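PDB 2DRV: tRNA(Phe) 7-((3-amino-3-carboxypropyl)-4-demethylwyosine(37)-N(4))-methyltransferase 1 from Pyrococcus horikoshii, which probably methylates the N-4 position of a wyosine precursor at position 37 of tRNA(Phe), with S-adenosyl-L-methionine as methyl donor, in wyosine-derivative biosynthesis. Local coordinates for residues 63-68 against 96-101; 86-91 against 165-170. One frame throughout, in Å; residues are numbered along the deposited sequence.

Contact 1. Residues 63-68 against 96-101; sequences MPHFGD and SGQLWF
The indole of W100 takes two side chains of residues 63-68 on one of its faces. F66 lays CD1 over the indole, 3.5 Å from CE2 of W100; the phenyl plane is turned 46° to the six-membered ring, so the pair is oblique, neither a stack nor edge-to-face. Over the five-membered ring sits the methyl of the selenomethionine M63, a CH-pi contact with CE 3.4 Å from CD1 of W100, while SE stands farther off and oblique to the same ring. M63 gets there with CG wedged between its backbone N and carbonyl carbon (chi1 59°) and a bend at chi3 that turns the methyl onto the indole.

In the ring plane, NE1 of W100 donates to OE1 of Q98 at 2.9 Å, 161° at the hydrogen; the donor rides above the amide's carbonyl plane. That bond, with the packing on the face, limits how the indole can turn, and the extended Q98 chain carries its amide up to the H65-F66 backbone. OE1 of Q98 lies 2.9 Å from N of F66, yet the angle is too poor for a hydrogen bond. With an alanine here instead of W100, OE1 of Q98 is likely to lose its indole donor, and the M63 methyl and F66 ring the surface they rest on.

Behind these side chains, M63 and Q98 form an antiparallel hydrogen-bonded pair, N of M63 to O of Q98 at 3.0 Å and N of Q98 to O of M63 at 2.8 Å. I176 of the second subunit packs on Q98 and W100, and R152 of that subunit on F66, which puts the cluster at the dimer interface. The arrangement is a Met-aromatic contact at the end of strand 48-63, where the chain leaves the sheet for a type I turn, H65 to D68.

Contact 2. Residues 86-91 against 165-170; sequences EVLEAI and VGEEYL
L170 pushes its forked end in among V87, L88 and I91, and these apolar contacts carry the meeting of the two helices. The branches divide the work. CD2 of L170 meets CD2 of L88 at 3.6 Å, the two side chains crossing at a slant, and also takes CD1 of I91 at 3.8 Å, where the side chains come tip to tip. CD1 of L170 turns to V87, whose CG1 lies 4.0 Å away as the two side chains pass one another running opposite ways. L170 points toward helix 84-91 from its CB, and with CG anti to the backbone N (chi1 -173°) its fork ends among the three side chains. I91 extends to meet it, chi2 at 173° carrying CD1 out to the leucine fork.

This is packing of a short helix, 84-91, against the first turn of the long helix 167-194, with the antiparallel sheet beneath both: V87 also rests on V60 of strand 48-63, and I91 on L157 of strand 153-159. V87 and L170 are buried, whereas L88 lies nearer the surface.

Polar groups add little. The carboxylate of E167 comes near L88, with OE2 4.3 Å from CD1 of L88, a loose touch at the outer margin. No hydrogen bond joins the segments.

Backbone bonds instead hold each side in shape. G166 caps the N-terminal end of helix 167-194 as its N-cap residue, and its O accepts from N of L170 at 3.1 Å, closing the first turn of the helix; across from it, N of I91 donates to O of V87 at 3.0 Å.

The centres of contact 1 and contact 2 lie about 16 Å apart, on the same side of the chain's centre, and their segments alternate in sequence: 63-68, 86-91, 96-101, 165-170. Strand 98-112 is the next element after helix 84-91, and its neighbouring side chains serve different surroundings. W100 takes part in contact 1, whereas F101 packs with CE2 4.0 Å from CG1 of V87, and L99 reaches I91, so the strand ties the two contacts together. F101 also rests on I173 and A177 of helix 167-194. The second subunit reaches both regions: at contact 2, Y169 packs on V165 of the second subunit and its OH bonds to O of L156 there, so this part of the fold also contributes to the dimer.

Contact 1. Residues 63-68 against 96-101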
loop_
_atom_site.group_PDB
_atom_site.type_symbol
_atom_site.label_atom_id
_atom_site.label_comp_id
_atom_site.label_asym_id
_atom_site.label_seq_id
_atom_site.Cartn_x
_atom_site.Cartn_y
_atom_site.Cartn_z
HETATM N N MSE B 63 -12.539 7.663 -13.351
HETATM C CA MSE B 63 -12.978 8.185 -12.066
HETATM C C MSE B 63 -12.791 9.697 -12.072
HETATM O O MSE B 63 -11.943 10.218 -12.794
HETATM C CB MSE B 63 -12.177 7.535 -10.934
HETATM C CG MSE B 63 -10.674 7.734 -11.005
HETATM SE SE MSE B 63 -9.757 6.708 -9.646
HETATM C CE MSE B 63 -8.123 6.316 -10.584
ATOM N N PRO B 64 -13.596 10.423 -11.278
ATOM C CA PRO B 64 -13.522 11.886 -11.196
ATOM C C PRO B 64 -12.103 12.384 -10.957
ATOM O O PRO B 64 -11.614 13.263 -11.670
ATOM C CB PRO B 64 -14.453 12.212 -10.029
ATOM C CG PRO B 64 -15.471 11.126 -10.107
ATOM C CD PRO B 64 -14.616 9.904 -10.350
ATOM N N HIS B 65 -11.456 11.820 -9.943
ATOM C CA HIS B 65 -10.077 12.160 -9.581
ATOM C C HIS B 65 -9.317 10.921 -9.084
ATOM O O HIS B 65 -9.879 9.969 -8.564
ATOM C CB HIS B 65 -10.104 13.235 -8.480
ATOM C CG HIS B 65 -10.907 14.439 -8.919
ATOM N ND1 HIS B 65 -12.093 14.776 -8.358
ATOM C CD2 HIS B 65 -10.559 15.430 -9.853
ATOM C CE1 HIS B 65 -12.441 15.955 -8.917
ATOM N NE2 HIS B 65 -11.543 16.370 -9.816
ATOM N N PHE B 66 -7.983 10.954 -9.292
ATOM C CA PHE B 66 -7.168 9.780 -9.025
ATOM C C PHE B 66 -7.468 9.111 -7.677
ATOM O O PHE B 66 -7.245 7.925 -7.474
ATOM C CB PHE B 66 -5.702 10.195 -9.061
ATOM C CG PHE B 66 -4.840 9.000 -8.799
ATOM C CD1 PHE B 66 -4.908 7.908 -9.651
ATOM C CD2 PHE B 66 -4.009 8.973 -7.688
ATOM C CE1 PHE B 66 -4.140 6.782 -9.396
ATOM C CE2 PHE B 66 -3.235 7.833 -7.439
ATOM C CZ PHE B 66 -3.298 6.735 -8.293
ATOM N N GLY B 67 -7.948 9.928 -6.726
ATOM C CA GLY B 67 -8.017 9.432 -5.358
ATOM C C GLY B 67 -9.328 8.703 -5.060
ATOM O O GLY B 67 -9.499 8.098 -4.013
ATOM N N ASP B 68 -10.286 8.785 -6.003
ATOM C CA ASP B 68 -11.648 8.388 -5.643
ATOM C C ASP B 68 -12.089 7.040 -6.224
ATOM O O ASP B 68 -12.858 6.953 -7.175
ATOM C CB ASP B 68 -12.601 9.493 -6.087
ATOM C CG ASP B 68 -13.370 9.977 -4.871
ATOM O OD1 ASP B 68 -14.397 9.372 -4.566
ATOM O OD2 ASP B 68 -12.906 10.904 -4.216
ATOM N N SER B 96 -16.069 9.829 -19.563
ATOM C CA SER B 96 -16.018 10.852 -18.519
ATOM C C SER B 96 -14.945 10.669 -17.455
ATOM O O SER B 96 -14.537 9.547 -17.154
ATOM C CB SER B 96 -17.387 10.947 -17.836
ATOM O OG SER B 96 -17.363 11.846 -16.737
ATOM N N GLY B 97 -14.508 11.792 -16.887
ATOM C CA GLY B 97 -13.503 11.775 -15.838
ATOM C C GLY B 97 -12.110 11.424 -16.317
ATOM O O GLY B 97 -11.823 11.463 -17.513
ATOM N N GLN B 98 -11.232 11.097 -15.376
ATOM C CA GLN B 98 -9.872 10.717 -15.736
ATOM C C GLN B 98 -9.889 9.234 -16.077
ATOM O O GLN B 98 -10.492 8.436 -15.355
ATOM C CB GLN B 98 -8.906 10.953 -14.569
ATOM C CG GLN B 98 -8.911 12.371 -14.014
ATOM C CD GLN B 98 -8.019 12.529 -12.799
ATOM O OE1 GLN B 98 -7.710 11.558 -12.109
ATOM N NE2 GLN B 98 -7.616 13.765 -12.515
ATOM N N LEU B 99 -9.240 8.868 -17.178
ATOM C CA LEU B 99 -9.154 7.469 -17.591
ATOM C C LEU B 99 -7.802 6.970 -17.104
ATOM O O LEU B 99 -6.774 7.563 -17.406
ATOM C CB LEU B 99 -9.232 7.345 -19.117
ATOM C CG LEU B 99 -9.198 5.915 -19.674
ATOM C CD1 LEU B 99 -10.421 5.130 -19.198
ATOM C CD2 LEU B 99 -9.153 5.971 -21.198
ATOM N N TRP B 100 -7.803 5.884 -16.341
ATOM C CA TRP B 100 -6.569 5.347 -15.794
ATOM C C TRP B 100 -6.333 3.886 -16.126
ATOM O O TRP B 100 -7.279 3.102 -16.225
ATOM C CB TRP B 100 -6.559 5.480 -14.261
ATOM C CG TRP B 100 -6.373 6.874 -13.754
ATOM C CD1 TRP B 100 -7.348 7.804 -13.523
ATOM C CD2 TRP B 100 -5.128 7.508 -13.440
ATOM N NE1 TRP B 100 -6.783 8.981 -13.081
ATOM C CE2 TRP B 100 -5.421 8.826 -13.024
ATOM C CE3 TRP B 100 -3.790 7.091 -13.472
ATOM C CZ2 TRP B 100 -4.425 9.733 -12.642
ATOM C CZ3 TRP B 100 -2.795 7.994 -13.090
ATOM C CH2 TRP B 100 -3.124 9.299 -12.681
ATOM N N PHE B 101 -5.062 3.539 -16.312
ATOM C CA PHE B 101 -4.654 2.156 -16.536
ATOM C C PHE B 101 -4.003 1.823 -15.195
ATOM O O PHE B 101 -3.017 2.445 -14.806
ATOM C CB PHE B 101 -3.629 2.046 -17.667
ATOM C CG PHE B 101 -3.199 0.637 -17.948
ATOM C CD1 PHE B 101 -2.286 -0.003 -17.115
ATOM C CD2 PHE B 101 -3.729 -0.066 -19.022
ATOM C CE1 PHE B 101 -1.906 -1.320 -17.349
ATOM C CE2 PHE B 101 -3.356 -1.385 -19.263
ATOM C CZ PHE B 101 -2.441 -2.011 -18.423
#

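Contact 2. Residues 86-91 against 165-170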
loop_
_atom_site.group_PDB
_atom_site.type_symbol
_atom_site.label_atom_id
_atom_site.label_comp_id
_atom_site.label_asym_id
_atom_site.label_seq_id
_atom_site.Cartn_x
_atom_site.Cartn_y
_atom_site.Cartn_z
ATOM N N GLU B 86 -7.504 -6.143 -26.024
ATOM C CA GLU B 86 -8.406 -6.112 -24.877
ATOM C C GLU B 86 -8.412 -4.726 -24.246
ATOM O O GLU B 86 -9.468 -4.175 -23.914
ATOM C CB GLU B 86 -7.972 -7.137 -23.822
ATOM C CG GLU B 86 -8.430 -8.562 -24.076
ATOM C CD GLU B 86 -7.919 -9.523 -23.020
ATOM O OE1 GLU B 86 -6.685 -9.671 -22.911
ATOM O OE2 GLU B 86 -8.743 -10.126 -22.298
ATOM N N VAL B 87 -7.220 -4.165 -24.074
ATOM C CA VAL B 87 -7.089 -2.851 -23.473
ATOM C C VAL B 87 -7.685 -1.772 -24.374
ATOM O O VAL B 87 -8.343 -0.856 -23.893
ATOM C CB VAL B 87 -5.607 -2.525 -23.171
ATOM C CG1 VAL B 87 -5.480 -1.116 -22.599
ATOM C CG2 VAL B 87 -5.055 -3.548 -22.183
ATOM N N LEU B 88 -7.460 -1.889 -25.680
ATOM C CA LEU B 88 -7.991 -0.913 -26.626
ATOM C C LEU B 88 -9.513 -0.907 -26.629
ATOM O O LEU B 88 -10.136 0.143 -26.788
ATOM C CB LEU B 88 -7.473 -1.202 -28.039
ATOM C CG LEU B 88 -6.043 -0.755 -28.347
ATOM C CD1 LEU B 88 -5.635 -1.239 -29.735
ATOM C CD2 LEU B 88 -5.961 0.764 -28.257
ATOM N N GLU B 89 -10.111 -2.081 -26.455
ATOM C CA GLU B 89 -11.563 -2.184 -26.438
ATOM C C GLU B 89 -12.136 -1.493 -25.207
ATOM O O GLU B 89 -13.229 -0.926 -25.256
ATOM C CB GLU B 89 -11.993 -3.652 -26.471
ATOM C CG GLU B 89 -11.688 -4.359 -27.787
ATOM C CD GLU B 89 -12.459 -3.782 -28.962
ATOM O OE1 GLU B 89 -13.602 -4.227 -29.197
ATOM O OE2 GLU B 89 -11.930 -2.883 -29.651
ATOM N N ALA B 90 -11.404 -1.543 -24.097
ATOM C CA ALA B 90 -11.865 -0.893 -22.873
ATOM C C ALA B 90 -11.726 0.618 -23.039
ATOM O O ALA B 90 -12.619 1.380 -22.679
ATOM C CB ALA B 90 -11.044 -1.374 -21.675
ATOM N N ILE B 91 -10.595 1.045 -23.593
ATOM C CA ILE B 91 -10.334 2.461 -23.814
ATOM C C ILE B 91 -11.395 3.115 -24.693
ATOM O O ILE B 91 -11.770 4.267 -24.471
ATOM C CB ILE B 91 -8.938 2.659 -24.456
ATOM C CG1 ILE B 91 -7.859 2.378 -23.409
ATOM C CG2 ILE B 91 -8.800 4.079 -25.019
ATOM C CD1 ILE B 91 -6.438 2.382 -23.954
ATOM N N VAL B 165 -2.676 9.000 -24.959
ATOM C CA VAL B 165 -1.632 8.099 -25.429
ATOM C C VAL B 165 -1.833 7.490 -26.802
ATOM O O VAL B 165 -2.954 7.414 -27.311
ATOM C CB VAL B 165 -1.421 6.944 -24.417
ATOM C CG1 VAL B 165 -1.267 7.520 -23.018
ATOM C CG2 VAL B 165 -2.584 5.969 -24.471
ATOM N N GLY B 166 -0.714 7.061 -27.380
ATOM C CA GLY B 166 -0.697 6.414 -28.676
ATOM C C GLY B 166 -0.429 4.937 -28.475
ATOM O O GLY B 166 -0.263 4.482 -27.344
ATOM N N GLU B 167 -0.358 4.190 -29.567
ATOM C CA GLU B 167 -0.156 2.752 -29.483
ATOM C C GLU B 167 1.216 2.304 -28.975
ATOM O O GLU B 167 1.315 1.286 -28.297
ATOM C CB GLU B 167 -0.454 2.124 -30.845
ATOM C CG GLU B 167 -0.538 0.609 -30.824
ATOM C CD GLU B 167 -1.123 0.053 -32.109
ATOM O OE1 GLU B 167 -0.615 0.405 -33.192
ATOM O OE2 GLU B 167 -2.090 -0.735 -32.034
ATOM N N GLU B 168 2.266 3.058 -29.284
ATOM C CA GLU B 168 3.553 2.572 -28.823
ATOM C C GLU B 168 3.708 2.738 -27.313
ATOM O O GLU B 168 4.175 1.847 -26.614
ATOM C CB GLU B 168 4.649 3.353 -29.554
ATOM C CG GLU B 168 4.545 3.218 -31.076
ATOM C CD GLU B 168 5.935 3.127 -31.692
ATOM O OE1 GLU B 168 6.896 3.530 -31.049
ATOM O OE2 GLU B 168 6.030 2.741 -32.860
ATOM N N TYR B 169 3.252 3.839 -26.730
ATOM C CA TYR B 169 3.284 4.004 -25.282
ATOM C C TYR B 169 2.365 2.967 -24.642
ATOM O O TYR B 169 2.728 2.331 -23.653
ATOM C CB TYR B 169 2.864 5.436 -24.918
ATOM C CG TYR B 169 2.882 5.793 -23.440
ATOM C CD1 TYR B 169 3.793 5.208 -22.558
ATOM C CD2 TYR B 169 1.999 6.745 -22.933
ATOM C CE1 TYR B 169 3.818 5.565 -21.204
ATOM C CE2 TYR B 169 2.016 7.107 -21.587
ATOM C CZ TYR B 169 2.925 6.512 -20.727
ATOM O OH TYR B 169 2.916 6.855 -19.385
ATOM N N LEU B 170 1.183 2.769 -25.220
ATOM C CA LEU B 170 0.260 1.785 -24.666
ATOM C C LEU B 170 0.906 0.400 -24.672
ATOM O O LEU B 170 0.755 -0.362 -23.722
ATOM C CB LEU B 170 -1.048 1.758 -25.467
ATOM C CG LEU B 170 -2.154 0.882 -24.869
ATOM C CD1 LEU B 170 -2.497 1.380 -23.469
ATOM C CD2 LEU B 170 -3.380 0.919 -25.762
#